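Local atomic coordinates of neurotoxin (Clostridium botulinum, PDB entry 3N7L), a protein that probably binds gangliosides on nerve-cell membranes, as the receptor-binding domain of a botulinum neurotoxin of serotype D/C. Residues Y158-L163 and I222-L227; Y254-M259 and K272-F277; K14-M19 and V34-I39. All blocks are in the same frame, centred on the assembly; numbering follows the deposited sequence.

Contact 1 of 3, residues Y158-L163 and I222-L227; sequences YINGKL and ILFNSL
A tight beta-hairpin, turning at Asn160 and Gly161 between strands 154-159 and 162-168, rests its tip against Phe224 of helix 217-226. The ring lies with one face under the Asn160 backbone: Asn160 C stands 3.8 Å above the ring plane, displaced toward the rim, and Asn160 O comes within 3.5 Å of Phe224 CE1. Beside it, Asn160 CB approaches Phe224 CZ at 3.9 Å. With CG anti to the backbone N (chi1 178°), the phenyl group reaches out from the helix to the turn.

The turn itself is type I', the usual shape of two-residue hairpins, as the positive phi values of Asn160 and Gly161 attest. It is closed in both directions between Ile159 and Lys162, with Lys162 N to Ile159 O at 2.9 Å. This hairpin belongs to the lectin-like beta-sandwich, and the helix follows strand 202-211 of the same sheet.

The Asn160 amide is inclined only 24° to the Phe224 ring, its OD1 4.0 Å from Phe224 CE2. That oxygen accepts a hydrogen bond from the backbone N of Phe144, which helps set the amide's rotation, and the Phe144 ring also meets Phe224.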
ATOM      1  N   TYR A 158      -0.362  -3.568  15.821  1.00 21.33           N
ATOM      2  CA  TYR A 158       0.635  -3.859  14.803  1.00 21.36           C
ATOM      3  C   TYR A 158       0.140  -3.331  13.459  1.00 20.80           C
ATOM      4  O   TYR A 158      -1.065  -3.311  13.190  1.00 20.43           O
ATOM      5  CB  TYR A 158       0.844  -5.370  14.676  1.00 22.86           C
ATOM      6  CG  TYR A 158       1.300  -6.082  15.932  1.00 24.98           C
ATOM      7  CD1 TYR A 158       2.621  -6.524  16.063  1.00 27.36           C
ATOM      8  CD2 TYR A 158       0.399  -6.370  16.965  1.00 26.25           C
ATOM      9  CE1 TYR A 158       3.038  -7.242  17.188  1.00 26.93           C
ATOM     10  CE2 TYR A 158       0.804  -7.091  18.101  1.00 27.56           C
ATOM     11  CZ  TYR A 158       2.125  -7.525  18.199  1.00 29.82           C
ATOM     12  OH  TYR A 158       2.530  -8.267  19.288  1.00 29.30           O
ATOM     13  N   ILE A 159       1.075  -2.903  12.621  1.00 19.55           N
ATOM     14  CA  ILE A 159       0.755  -2.412  11.291  1.00 20.21           C
ATOM     15  C   ILE A 159       1.686  -3.162  10.357  1.00 20.59           C
ATOM     16  O   ILE A 159       2.904  -3.125  10.530  1.00 21.89           O
ATOM     17  CB  ILE A 159       0.994  -0.890  11.176  1.00 20.37           C
ATOM     18  CG1 ILE A 159       0.018  -0.146  12.094  1.00 19.09           C
ATOM     19  CG2 ILE A 159       0.834  -0.435   9.724  1.00 18.70           C
ATOM     20  CD1 ILE A 159      -1.454  -0.401  11.776  1.00 16.58           C
ATOM     21  N   ASN A 160       1.109  -3.855   9.381  1.00 22.76           N
ATOM     22  CA  ASN A 160       1.886  -4.648   8.431  1.00 24.19           C
ATOM     23  C   ASN A 160       2.834  -5.603   9.153  1.00 25.44           C
ATOM     24  O   ASN A 160       3.984  -5.787   8.749  1.00 25.95           O
ATOM     25  CB  ASN A 160       2.669  -3.740   7.478  1.00 22.79           C
ATOM     26  CG  ASN A 160       1.756  -2.879   6.630  1.00 24.03           C
ATOM     27  OD1 ASN A 160       0.651  -3.296   6.290  1.00 21.89           O
ATOM     28  ND2 ASN A 160       2.212  -1.674   6.282  1.00 20.80           N
ATOM     29  N   GLY A 161       2.337  -6.205  10.230  1.00 25.67           N
ATOM     30  CA  GLY A 161       3.132  -7.152  10.986  1.00 26.23           C
ATOM     31  C   GLY A 161       4.151  -6.566  11.946  1.00 27.87           C
ATOM     32  O   GLY A 161       4.815  -7.319  12.663  1.00 27.46           O
ATOM     33  N   LYS A 162       4.287  -5.242  11.978  1.00 26.68           N
ATOM     34  CA  LYS A 162       5.259  -4.614  12.874  1.00 27.15           C
ATOM     35  C   LYS A 162       4.611  -4.010  14.113  1.00 25.73           C
ATOM     36  O   LYS A 162       3.635  -3.270  14.016  1.00 25.96           O
ATOM     37  CB  LYS A 162       6.041  -3.529  12.131  1.00 30.40           C
ATOM     38  CG  LYS A 162       6.840  -4.036  10.941  1.00 35.64           C
ATOM     39  CD  LYS A 162       7.978  -4.958  11.374  1.00 39.37           C
ATOM     40  CE  LYS A 162       8.797  -5.420  10.179  1.00 41.73           C
ATOM     41  NZ  LYS A 162       9.933  -6.293  10.598  1.00 45.05           N
ATOM     42  N   LEU A 163       5.159  -4.329  15.282  1.00 25.97           N
ATOM     43  CA  LEU A 163       4.624  -3.802  16.530  1.00 25.25           C
ATOM     44  C   LEU A 163       4.819  -2.297  16.555  1.00 25.02           C
ATOM     45  O   LEU A 163       5.933  -1.810  16.397  1.00 25.32           O
ATOM     46  CB  LEU A 163       5.330  -4.432  17.733  1.00 27.15           C
ATOM     47  CG  LEU A 163       4.906  -3.871  19.096  1.00 28.24           C
ATOM     48  CD1 LEU A 163       3.408  -4.090  19.302  1.00 28.72           C
ATOM     49  CD2 LEU A 163       5.702  -4.542  20.200  1.00 27.93           C
ATOM     50  N   ILE A 222       2.369 -14.520  10.013  1.00 31.08           N
ATOM     51  CA  ILE A 222       1.992 -15.650   9.174  1.00 30.92           C
ATOM     52  C   ILE A 222       0.633 -15.306   8.562  1.00 30.61           C
ATOM     53  O   ILE A 222       0.381 -15.557   7.381  1.00 30.43           O
ATOM     54  CB  ILE A 222       1.886 -16.960   9.997  1.00 32.66           C
ATOM     55  CG1 ILE A 222       3.291 -17.469  10.333  1.00 32.39           C
ATOM     56  CG2 ILE A 222       1.111 -18.018   9.217  1.00 32.49           C
ATOM     57  CD1 ILE A 222       3.305 -18.748  11.142  1.00 35.19           C
ATOM     58  N   LEU A 223      -0.240 -14.715   9.374  1.00 27.67           N
ATOM     59  CA  LEU A 223      -1.561 -14.312   8.905  1.00 26.81           C
ATOM     60  C   LEU A 223      -1.373 -13.262   7.812  1.00 25.53           C
ATOM     61  O   LEU A 223      -1.932 -13.372   6.723  1.00 24.46           O
ATOM     62  CB  LEU A 223      -2.372 -13.715  10.055  1.00 26.12           C
ATOM     63  CG  LEU A 223      -3.804 -13.287   9.730  1.00 25.88           C
ATOM     64  CD1 LEU A 223      -4.593 -14.482   9.215  1.00 27.72           C
ATOM     65  CD2 LEU A 223      -4.460 -12.710  10.982  1.00 27.98           C
ATOM     66  N   PHE A 224      -0.575 -12.250   8.130  1.00 25.11           N
ATOM     67  CA  PHE A 224      -0.260 -11.154   7.217  1.00 27.15           C
ATOM     68  C   PHE A 224       0.116 -11.686   5.827  1.00 27.88           C
ATOM     69  O   PHE A 224      -0.485 -11.322   4.816  1.00 27.21           O
ATOM     70  CB  PHE A 224       0.907 -10.350   7.808  1.00 27.03           C
ATOM     71  CG  PHE A 224       1.371  -9.207   6.953  1.00 27.34           C
ATOM     72  CD1 PHE A 224       2.731  -8.949   6.810  1.00 26.51           C
ATOM     73  CD2 PHE A 224       0.459  -8.352   6.339  1.00 26.59           C
ATOM     74  CE1 PHE A 224       3.179  -7.854   6.069  1.00 26.67           C
ATOM     75  CE2 PHE A 224       0.896  -7.255   5.596  1.00 25.06           C
ATOM     76  CZ  PHE A 224       2.257  -7.003   5.462  1.00 25.97           C
ATOM     77  N   ASN A 225       1.110 -12.559   5.789  1.00 28.14           N
ATOM     78  CA  ASN A 225       1.576 -13.119   4.532  1.00 31.26           C
ATOM     79  C   ASN A 225       0.579 -14.028   3.812  1.00 30.16           C
ATOM     80  O   ASN A 225       0.465 -13.977   2.589  1.00 30.17           O
ATOM     81  CB  ASN A 225       2.893 -13.854   4.773  1.00 34.00           C
ATOM     82  CG  ASN A 225       4.026 -12.906   5.123  1.00 39.94           C
ATOM     83  OD1 ASN A 225       4.930 -13.249   5.891  1.00 41.91           O
ATOM     84  ND2 ASN A 225       3.989 -11.702   4.548  1.00 40.13           N
ATOM     85  N   SER A 226      -0.155 -14.840   4.564  1.00 29.52           N
ATOM     86  CA  SER A 226      -1.118 -15.763   3.967  1.00 29.18           C
ATOM     87  C   SER A 226      -2.272 -15.073   3.239  1.00 29.33           C
ATOM     88  O   SER A 226      -2.951 -15.691   2.417  1.00 28.65           O
ATOM     89  CB  SER A 226      -1.693 -16.696   5.038  1.00 30.31           C
ATOM     90  OG  SER A 226      -2.610 -16.008   5.876  1.00 29.33           O
ATOM     91  N   LEU A 227      -2.506 -13.802   3.553  1.00 28.06           N
ATOM     92  CA  LEU A 227      -3.585 -13.048   2.915  1.00 28.46           C
ATOM     93  C   LEU A 227      -3.097 -12.301   1.673  1.00 28.59           C
ATOM     94  O   LEU A 227      -3.826 -11.502   1.088  1.00 27.26           O
ATOM     95  CB  LEU A 227      -4.193 -12.051   3.915  1.00 28.71           C
ATOM     96  CG  LEU A 227      -5.299 -12.544   4.862  1.00 30.59           C
ATOM     97  CD1 LEU A 227      -4.909 -13.880   5.472  1.00 31.32           C
ATOM     98  CD2 LEU A 227      -5.540 -11.500   5.953  1.00 29.55           C
TER

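Contact 2 of 3, residues Y254-M259 and K272-F277; sequences YMNRYM and KNNNDF
The backbones stay well separated, Asn256 and Asn274 being nearest with their CA atoms 7.7 Å apart, so side chains and a water carry the contact. Segment 254-259 makes a type I turn from Tyr254 to Arg257 and then enters the hairpin of strands 257-262 and 265-270; segment 272-277 is the loop leaving it. The pair therefore lies at the open end of a hairpin, in the C-terminal beta-trefoil half.

Two contacts lie side by side. In the apolar one, the Met255 chain is bent at both chi2 and chi3, which brings its terminal methyl to the Phe277 ring: CE is 3.6 Å from Phe277 CE2 and 3.9 Å from Phe277 CZ. The approach is oblique to the ring. Ile250 of strand 246-251 touches both side chains, while Phe277 also meets Ala137 of the N-terminal, lectin-like half; the loop thus reaches the other half of the molecule. Met255 O accepts a hydrogen bond from Arg271 NE, which ties the turn to the end of the hairpin.

The polar contact pairs the side-chain amides of Asn256 and Asn274, whose planes are 31° apart. Asn256 ND2 donates to Asn274 OD1 over 2.7 Å, but the N-H...O angle of only 129° makes the bond weak. A water completes the ring, donating to Asn256 OD1 at 2.8 Å and accepting from Asn274 ND2 at 2.8 Å.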
ATOM      1  N   TYR A 254      13.881   9.355  -4.014  1.00 21.43           N
ATOM      2  CA  TYR A 254      13.588  10.662  -4.587  1.00 18.64           C
ATOM      3  C   TYR A 254      12.103  10.819  -4.877  1.00 18.82           C
ATOM      4  O   TYR A 254      11.708  11.002  -6.030  1.00 20.32           O
ATOM      5  CB  TYR A 254      14.385  10.858  -5.880  1.00 17.53           C
ATOM      6  CG  TYR A 254      15.888  10.766  -5.693  1.00 20.59           C
ATOM      7  CD1 TYR A 254      16.527   9.529  -5.581  1.00 20.42           C
ATOM      8  CD2 TYR A 254      16.667  11.919  -5.608  1.00 20.06           C
ATOM      9  CE1 TYR A 254      17.906   9.445  -5.387  1.00 20.54           C
ATOM     10  CE2 TYR A 254      18.050  11.850  -5.410  1.00 20.66           C
ATOM     11  CZ  TYR A 254      18.659  10.610  -5.302  1.00 20.76           C
ATOM     12  OH  TYR A 254      20.022  10.541  -5.116  1.00 24.72           O
ATOM     13  N   MET A 255      11.286  10.750  -3.832  1.00 20.11           N
ATOM     14  CA  MET A 255       9.840  10.884  -3.997  1.00 20.94           C
ATOM     15  C   MET A 255       9.441  12.282  -4.481  1.00 20.52           C
ATOM     16  O   MET A 255       8.357  12.464  -5.038  1.00 19.57           O
ATOM     17  CB  MET A 255       9.120  10.562  -2.682  1.00 23.30           C
ATOM     18  CG  MET A 255       9.235   9.103  -2.236  1.00 23.13           C
ATOM     19  SD  MET A 255       8.691   7.902  -3.483  1.00 28.88           S
ATOM     20  CE  MET A 255       6.923   8.214  -3.542  1.00 25.97           C
ATOM     21  N   ASN A 256      10.312  13.267  -4.275  1.00 18.02           N
ATOM     22  CA  ASN A 256      10.007  14.622  -4.717  1.00 19.85           C
ATOM     23  C   ASN A 256      10.550  14.911  -6.108  1.00 20.32           C
ATOM     24  O   ASN A 256      10.829  16.060  -6.450  1.00 22.02           O
ATOM     25  CB  ASN A 256      10.537  15.651  -3.708  1.00 20.85           C
ATOM     26  CG  ASN A 256       9.581  15.864  -2.547  1.00 21.75           C
ATOM     27  OD1 ASN A 256       9.995  16.030  -1.390  1.00 21.92           O
ATOM     28  ND2 ASN A 256       8.290  15.864  -2.850  1.00 17.01           N
ATOM     29  N   ARG A 257      10.699  13.856  -6.905  1.00 20.68           N
ATOM     30  CA  ARG A 257      11.181  13.988  -8.277  1.00 21.32           C
ATOM     31  C   ARG A 257      10.189  13.345  -9.233  1.00 20.09           C
ATOM     32  O   ARG A 257       9.550  12.351  -8.900  1.00 19.61           O
ATOM     33  CB  ARG A 257      12.541  13.302  -8.441  1.00 21.57           C
ATOM     34  CG  ARG A 257      13.659  13.950  -7.655  1.00 23.06           C
ATOM     35  CD  ARG A 257      14.244  15.142  -8.389  1.00 26.43           C
ATOM     36  NE  ARG A 257      15.025  15.957  -7.471  1.00 30.01           N
ATOM     37  CZ  ARG A 257      16.059  16.718  -7.809  1.00 37.41           C
ATOM     38  NH1 ARG A 257      16.481  16.788  -9.074  1.00 37.35           N
ATOM     39  NH2 ARG A 257      16.670  17.421  -6.863  1.00 39.06           N
ATOM     40  N   TYR A 258      10.053  13.924 -10.419  1.00 20.40           N
ATOM     41  CA  TYR A 258       9.171  13.358 -11.430  1.00 20.09           C
ATOM     42  C   TYR A 258      10.023  13.142 -12.672  1.00 19.68           C
ATOM     43  O   TYR A 258      11.127  13.679 -12.778  1.00 18.91           O
ATOM     44  CB  TYR A 258       7.985  14.298 -11.723  1.00 21.48           C
ATOM     45  CG  TYR A 258       8.354  15.611 -12.381  1.00 21.70           C
ATOM     46  CD1 TYR A 258       8.599  15.686 -13.757  1.00 21.00           C
ATOM     47  CD2 TYR A 258       8.440  16.785 -11.628  1.00 22.23           C
ATOM     48  CE1 TYR A 258       8.911  16.899 -14.368  1.00 21.21           C
ATOM     49  CE2 TYR A 258       8.759  18.004 -12.224  1.00 21.75           C
ATOM     50  CZ  TYR A 258       8.989  18.054 -13.590  1.00 22.62           C
ATOM     51  OH  TYR A 258       9.286  19.260 -14.171  1.00 25.75           O
ATOM     52  N   MET A 259       9.517  12.347 -13.606  1.00 21.46           N
ATOM     53  CA  MET A 259      10.244  12.043 -14.829  1.00 22.05           C
ATOM     54  C   MET A 259      10.086  13.043 -15.964  1.00 22.16           C
ATOM     55  O   MET A 259       8.973  13.421 -16.328  1.00 21.34           O
ATOM     56  CB  MET A 259       9.833  10.668 -15.346  1.00 24.65           C
ATOM     57  CG  MET A 259      10.808   9.564 -15.032  1.00 28.64           C
ATOM     58  SD  MET A 259      10.239   7.972 -15.668  1.00 30.24           S
ATOM     59  CE  MET A 259       9.877   8.365 -17.350  1.00 29.94           C
ATOM     60  N   LYS A 272       6.612  20.180  -8.208  1.00 22.26           N
ATOM     61  CA  LYS A 272       6.088  21.445  -7.703  1.00 24.95           C
ATOM     62  C   LYS A 272       5.578  21.396  -6.263  1.00 24.28           C
ATOM     63  O   LYS A 272       5.871  22.286  -5.468  1.00 23.48           O
ATOM     64  CB  LYS A 272       4.979  21.945  -8.630  1.00 27.07           C
ATOM     65  CG  LYS A 272       4.514  23.356  -8.318  1.00 31.55           C
ATOM     66  CD  LYS A 272       3.445  23.824  -9.296  1.00 35.43           C
ATOM     67  CE  LYS A 272       3.018  25.259  -8.998  1.00 37.13           C
ATOM     68  NZ  LYS A 272       2.497  25.397  -7.612  1.00 37.76           N
ATOM     69  N   ASN A 273       4.808  20.364  -5.932  1.00 25.86           N
ATOM     70  CA  ASN A 273       4.283  20.211  -4.578  1.00 28.70           C
ATOM     71  C   ASN A 273       3.862  18.770  -4.306  1.00 28.43           C
ATOM     72  O   ASN A 273       3.943  17.914  -5.188  1.00 28.56           O
ATOM     73  CB  ASN A 273       3.101  21.154  -4.342  1.00 29.62           C
ATOM     74  CG  ASN A 273       1.997  20.962  -5.351  1.00 33.50           C
ATOM     75  OD1 ASN A 273       1.690  21.870  -6.128  1.00 36.17           O
ATOM     76  ND2 ASN A 273       1.391  19.775  -5.354  1.00 31.58           N
ATOM     77  N   ASN A 274       3.393  18.514  -3.090  1.00 29.43           N
ATOM     78  CA  ASN A 274       2.996  17.169  -2.697  1.00 32.09           C
ATOM     79  C   ASN A 274       1.517  16.850  -2.593  1.00 34.38           C
ATOM     80  O   ASN A 274       1.164  15.820  -2.027  1.00 35.72           O
ATOM     81  CB  ASN A 274       3.638  16.809  -1.361  1.00 30.96           C
ATOM     82  CG  ASN A 274       5.137  16.768  -1.437  1.00 30.24           C
ATOM     83  OD1 ASN A 274       5.705  16.066  -2.274  1.00 30.85           O
ATOM     84  ND2 ASN A 274       5.794  17.510  -0.559  1.00 26.15           N
ATOM     85  N   ASN A 275       0.634  17.694  -3.108  1.00 36.58           N
ATOM     86  CA  ASN A 275      -0.766  17.328  -2.981  1.00 40.07           C
ATOM     87  C   ASN A 275      -1.106  16.138  -3.878  1.00 39.42           C
ATOM     88  O   ASN A 275      -2.110  15.462  -3.659  1.00 38.59           O
ATOM     89  CB  ASN A 275      -1.706  18.521  -3.247  1.00 43.70           C
ATOM     90  CG  ASN A 275      -1.320  19.327  -4.466  1.00 46.11           C
ATOM     91  OD1 ASN A 275      -1.140  18.785  -5.555  1.00 48.91           O
ATOM     92  ND2 ASN A 275      -1.208  20.642  -4.290  1.00 45.69           N
ATOM     93  N   ASP A 276      -0.237  15.868  -4.853  1.00 37.89           N
ATOM     94  CA  ASP A 276      -0.410  14.762  -5.804  1.00 39.27           C
ATOM     95  C   ASP A 276       0.929  14.289  -6.362  1.00 36.67           C
ATOM     96  O   ASP A 276       1.974  14.852  -6.049  1.00 34.33           O
ATOM     97  CB  ASP A 276      -1.267  15.206  -6.993  1.00 43.75           C
ATOM     98  CG  ASP A 276      -2.742  15.157  -6.702  1.00 48.79           C
ATOM     99  OD1 ASP A 276      -3.526  15.611  -7.561  1.00 52.44           O
ATOM    100  OD2 ASP A 276      -3.122  14.656  -5.622  1.00 53.82           O
ATOM    101  N   PHE A 277       0.885  13.253  -7.194  1.00 34.55           N
ATOM    102  CA  PHE A 277       2.090  12.743  -7.845  1.00 34.15           C
ATOM    103  C   PHE A 277       1.943  12.977  -9.345  1.00 34.46           C
ATOM    104  O   PHE A 277       2.748  12.497 -10.147  1.00 35.47           O
ATOM    105  CB  PHE A 277       2.278  11.247  -7.588  1.00 32.93           C
ATOM    106  CG  PHE A 277       2.776  10.924  -6.215  1.00 31.62           C
ATOM    107  CD1 PHE A 277       1.901  10.488  -5.226  1.00 31.16           C
ATOM    108  CD2 PHE A 277       4.121  11.080  -5.899  1.00 32.48           C
ATOM    109  CE1 PHE A 277       2.358  10.214  -3.943  1.00 32.36           C
ATOM    110  CE2 PHE A 277       4.594  10.810  -4.617  1.00 32.21           C
ATOM    111  CZ  PHE A 277       3.711  10.376  -3.635  1.00 34.05           C
TER
HETATM  112  O   HOH W   1       8.138  16.676   0.668  1.00 36.16           O

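Contact 3 of 3, residues K14-M19 and V34-I39; sequences KKNTLM and VQLNPI
Two flat groups of Asn16, its side-chain amide and the peptide linking it to Thr17, each present one face to Leu36. The methyl CD1 of Leu36 stands over the peptide, 3.4 Å from Asn16 O and 3.6 Å from Asn16 C. The same methyl lies almost directly above Asn16 OD1, measured from the amide plane, at 3.9 Å; Leu36 CB is on that side of the amide too, 3.8 Å from OD1. Asn16 CG is anti to the backbone N (chi1 -167°), a torsion that swings the amide alongside Leu36.

The other branch of Leu36 meets a wholly apolar partner. Its CD2 approaches Leu18 CG at 3.6 Å, so the methyl sits against the branch point, equally far from both Leu18 methyls.

Asn16 sits at a tight turn joining strands 7-14 and 17-20, where Lys15 and Asn16 both have positive phi and Lys14 N bonds to Thr17 O over 2.8 Å. Phe44 and Asn13 touch both leucines. Short strand 35-36, set through Leu36 against this hairpin turn, thus joins neighbouring parts of one antiparallel sheet in the concanavalin-like beta-sandwich.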
ATOM      1  N   LYS A  14     -18.299 -13.134  -0.351  1.00 40.04           N
ATOM      2  CA  LYS A  14     -18.416 -14.379  -1.105  1.00 43.07           C
ATOM      3  C   LYS A  14     -19.657 -14.341  -1.992  1.00 44.41           C
ATOM      4  O   LYS A  14     -20.756 -14.042  -1.521  1.00 44.07           O
ATOM      5  CB  LYS A  14     -18.501 -15.579  -0.153  1.00 44.23           C
ATOM      6  CG  LYS A  14     -17.224 -16.400  -0.055  1.00 46.13           C
ATOM      7  CD  LYS A  14     -16.087 -15.622   0.581  1.00 48.78           C
ATOM      8  CE  LYS A  14     -14.765 -16.374   0.461  1.00 49.42           C
ATOM      9  NZ  LYS A  14     -14.823 -17.723   1.092  1.00 51.34           N
ATOM     10  N   LYS A  15     -19.477 -14.646  -3.274  1.00 47.16           N
ATOM     11  CA  LYS A  15     -20.583 -14.647  -4.230  1.00 49.49           C
ATOM     12  C   LYS A  15     -21.217 -13.261  -4.284  1.00 48.69           C
ATOM     13  O   LYS A  15     -22.434 -13.135  -4.412  1.00 50.09           O
ATOM     14  CB  LYS A  15     -21.657 -15.659  -3.817  1.00 52.36           C
ATOM     15  CG  LYS A  15     -21.166 -17.075  -3.556  1.00 55.24           C
ATOM     16  CD  LYS A  15     -22.328 -17.945  -3.073  1.00 57.89           C
ATOM     17  CE  LYS A  15     -21.894 -19.373  -2.773  1.00 59.20           C
ATOM     18  NZ  LYS A  15     -23.047 -20.226  -2.351  1.00 59.22           N
ATOM     19  N   ASN A  16     -20.390 -12.227  -4.183  1.00 47.72           N
ATOM     20  CA  ASN A  16     -20.870 -10.849  -4.206  1.00 46.97           C
ATOM     21  C   ASN A  16     -21.810 -10.594  -3.025  1.00 45.86           C
ATOM     22  O   ASN A  16     -22.780  -9.841  -3.133  1.00 44.91           O
ATOM     23  CB  ASN A  16     -21.592 -10.555  -5.526  1.00 48.40           C
ATOM     24  CG  ASN A  16     -21.830  -9.066  -5.743  1.00 50.74           C
ATOM     25  OD1 ASN A  16     -20.891  -8.269  -5.747  1.00 51.60           O
ATOM     26  ND2 ASN A  16     -23.091  -8.688  -5.931  1.00 50.21           N
ATOM     27  N   THR A  17     -21.506 -11.229  -1.895  1.00 44.43           N
ATOM     28  CA  THR A  17     -22.302 -11.073  -0.682  1.00 43.44           C
ATOM     29  C   THR A  17     -21.407 -11.007   0.555  1.00 41.47           C
ATOM     30  O   THR A  17     -20.544 -11.864   0.743  1.00 40.46           O
ATOM     31  CB  THR A  17     -23.283 -12.254  -0.495  1.00 44.15           C
ATOM     32  OG1 THR A  17     -24.162 -12.339  -1.627  1.00 45.38           O
ATOM     33  CG2 THR A  17     -24.110 -12.061   0.770  1.00 43.61           C
ATOM     34  N   LEU A  18     -21.606  -9.990   1.393  1.00 39.58           N
ATOM     35  CA  LEU A  18     -20.820  -9.861   2.619  1.00 38.26           C
ATOM     36  C   LEU A  18     -21.411 -10.813   3.652  1.00 38.68           C
ATOM     37  O   LEU A  18     -22.607 -10.766   3.930  1.00 38.69           O
ATOM     38  CB  LEU A  18     -20.864  -8.425   3.154  1.00 36.71           C
ATOM     39  CG  LEU A  18     -20.010  -7.386   2.427  1.00 34.75           C
ATOM     40  CD1 LEU A  18     -20.151  -6.040   3.112  1.00 31.89           C
ATOM     41  CD2 LEU A  18     -18.554  -7.835   2.427  1.00 35.86           C
ATOM     42  N   MET A  19     -20.572 -11.668   4.226  1.00 38.52           N
ATOM     43  CA  MET A  19     -21.051 -12.639   5.197  1.00 39.57           C
ATOM     44  C   MET A  19     -19.957 -13.116   6.139  1.00 38.21           C
ATOM     45  O   MET A  19     -18.771 -12.944   5.865  1.00 38.42           O
ATOM     46  CB  MET A  19     -21.615 -13.849   4.459  1.00 41.85           C
ATOM     47  CG  MET A  19     -20.567 -14.557   3.615  1.00 45.28           C
ATOM     48  SD  MET A  19     -21.202 -15.993   2.737  1.00 52.39           S
ATOM     49  CE  MET A  19     -20.992 -17.283   4.005  1.00 51.13           C
ATOM     50  N   VAL A  34     -22.728   0.915  -0.408  1.00 34.96           N
ATOM     51  CA  VAL A  34     -21.642  -0.013  -0.102  1.00 33.14           C
ATOM     52  C   VAL A  34     -21.315  -0.773  -1.380  1.00 32.92           C
ATOM     53  O   VAL A  34     -22.144  -1.531  -1.881  1.00 32.34           O
ATOM     54  CB  VAL A  34     -22.046  -1.035   0.978  1.00 32.58           C
ATOM     55  CG1 VAL A  34     -20.906  -2.020   1.214  1.00 32.23           C
ATOM     56  CG2 VAL A  34     -22.402  -0.317   2.270  1.00 31.57           C
ATOM     57  N   GLN A  35     -20.111  -0.581  -1.907  1.00 32.34           N
ATOM     58  CA  GLN A  35     -19.729  -1.258  -3.143  1.00 31.69           C
ATOM     59  C   GLN A  35     -18.801  -2.430  -2.905  1.00 31.21           C
ATOM     60  O   GLN A  35     -17.827  -2.321  -2.162  1.00 28.00           O
ATOM     61  CB  GLN A  35     -19.066  -0.270  -4.097  1.00 32.36           C
ATOM     62  CG  GLN A  35     -19.901   0.979  -4.334  1.00 39.40           C
ATOM     63  CD  GLN A  35     -19.202   1.982  -5.221  1.00 42.30           C
ATOM     64  OE1 GLN A  35     -19.542   3.166  -5.223  1.00 45.19           O
ATOM     65  NE2 GLN A  35     -18.222   1.515  -5.989  1.00 44.91           N
ATOM     66  N   LEU A  36     -19.112  -3.550  -3.547  1.00 31.30           N
ATOM     67  CA  LEU A  36     -18.311  -4.756  -3.421  1.00 32.85           C
ATOM     68  C   LEU A  36     -17.457  -4.958  -4.663  1.00 34.11           C
ATOM     69  O   LEU A  36     -17.945  -4.866  -5.790  1.00 34.81           O
ATOM     70  CB  LEU A  36     -19.214  -5.975  -3.218  1.00 33.86           C
ATOM     71  CG  LEU A  36     -20.164  -5.975  -2.016  1.00 32.95           C
ATOM     72  CD1 LEU A  36     -20.868  -7.323  -1.943  1.00 34.05           C
ATOM     73  CD2 LEU A  36     -19.395  -5.716  -0.734  1.00 33.23           C
ATOM     74  N   ASN A  37     -16.175  -5.230  -4.451  1.00 33.63           N
ATOM     75  CA  ASN A  37     -15.247  -5.453  -5.548  1.00 35.03           C
ATOM     76  C   ASN A  37     -15.410  -6.903  -6.010  1.00 35.16           C
ATOM     77  O   ASN A  37     -15.244  -7.832  -5.220  1.00 35.76           O
ATOM     78  CB  ASN A  37     -13.814  -5.188  -5.069  1.00 34.40           C
ATOM     79  CG  ASN A  37     -12.791  -5.260  -6.190  1.00 37.52           C
ATOM     80  OD1 ASN A  37     -11.602  -5.011  -5.974  1.00 38.72           O
ATOM     81  ND2 ASN A  37     -13.243  -5.605  -7.391  1.00 35.20           N
ATOM     82  N   PRO A  38     -15.753  -7.111  -7.296  1.00 36.23           N
ATOM     83  CA  PRO A  38     -15.948  -8.447  -7.876  1.00 36.18           C
ATOM     84  C   PRO A  38     -14.664  -9.252  -8.061  1.00 35.81           C
ATOM     85  O   PRO A  38     -14.715 -10.454  -8.322  1.00 37.02           O
ATOM     86  CB  PRO A  38     -16.639  -8.143  -9.202  1.00 35.84           C
ATOM     87  CG  PRO A  38     -15.995  -6.861  -9.602  1.00 37.42           C
ATOM     88  CD  PRO A  38     -16.012  -6.069  -8.305  1.00 36.07           C
ATOM     89  N   ILE A  39     -13.513  -8.596  -7.941  1.00 33.99           N
ATOM     90  CA  ILE A  39     -12.243  -9.297  -8.080  1.00 34.35           C
ATOM     91  C   ILE A  39     -11.364  -9.047  -6.866  1.00 33.32           C
ATOM     92  O   ILE A  39     -11.586  -8.098  -6.114  1.00 33.60           O
ATOM     93  CB  ILE A  39     -11.459  -8.868  -9.352  1.00 34.48           C
ATOM     94  CG1 ILE A  39     -11.023  -7.410  -9.242  1.00 35.44           C
ATOM     95  CG2 ILE A  39     -12.321  -9.073 -10.595  1.00 36.30           C
ATOM     96  CD1 ILE A  39     -10.111  -6.977 -10.367  1.00 33.56           C
TER

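Along the chain the three contacts follow one another without interleaving: contact 3 closes first, then contact 1, then contact 2. Contacts 1 and 3 reach the same antiparallel sheet, contact 3 through strands 17-20 and 35-36 and contact 1 through the hairpin of 154-159 and 162-168; their centres are 23 Å apart and their nearest atoms about 11 Å. Contact 2 belongs to the C-terminal beta-trefoil half, its centre 29 Å from that of contact 1 and 35 Å from that of contact 3, on the opposite side of the chain's centre from both. Contacts 1 and 3 thus join elements at the lectin-like sheet, whereas Phe277 of contact 2 also meets Ala137 of that other half.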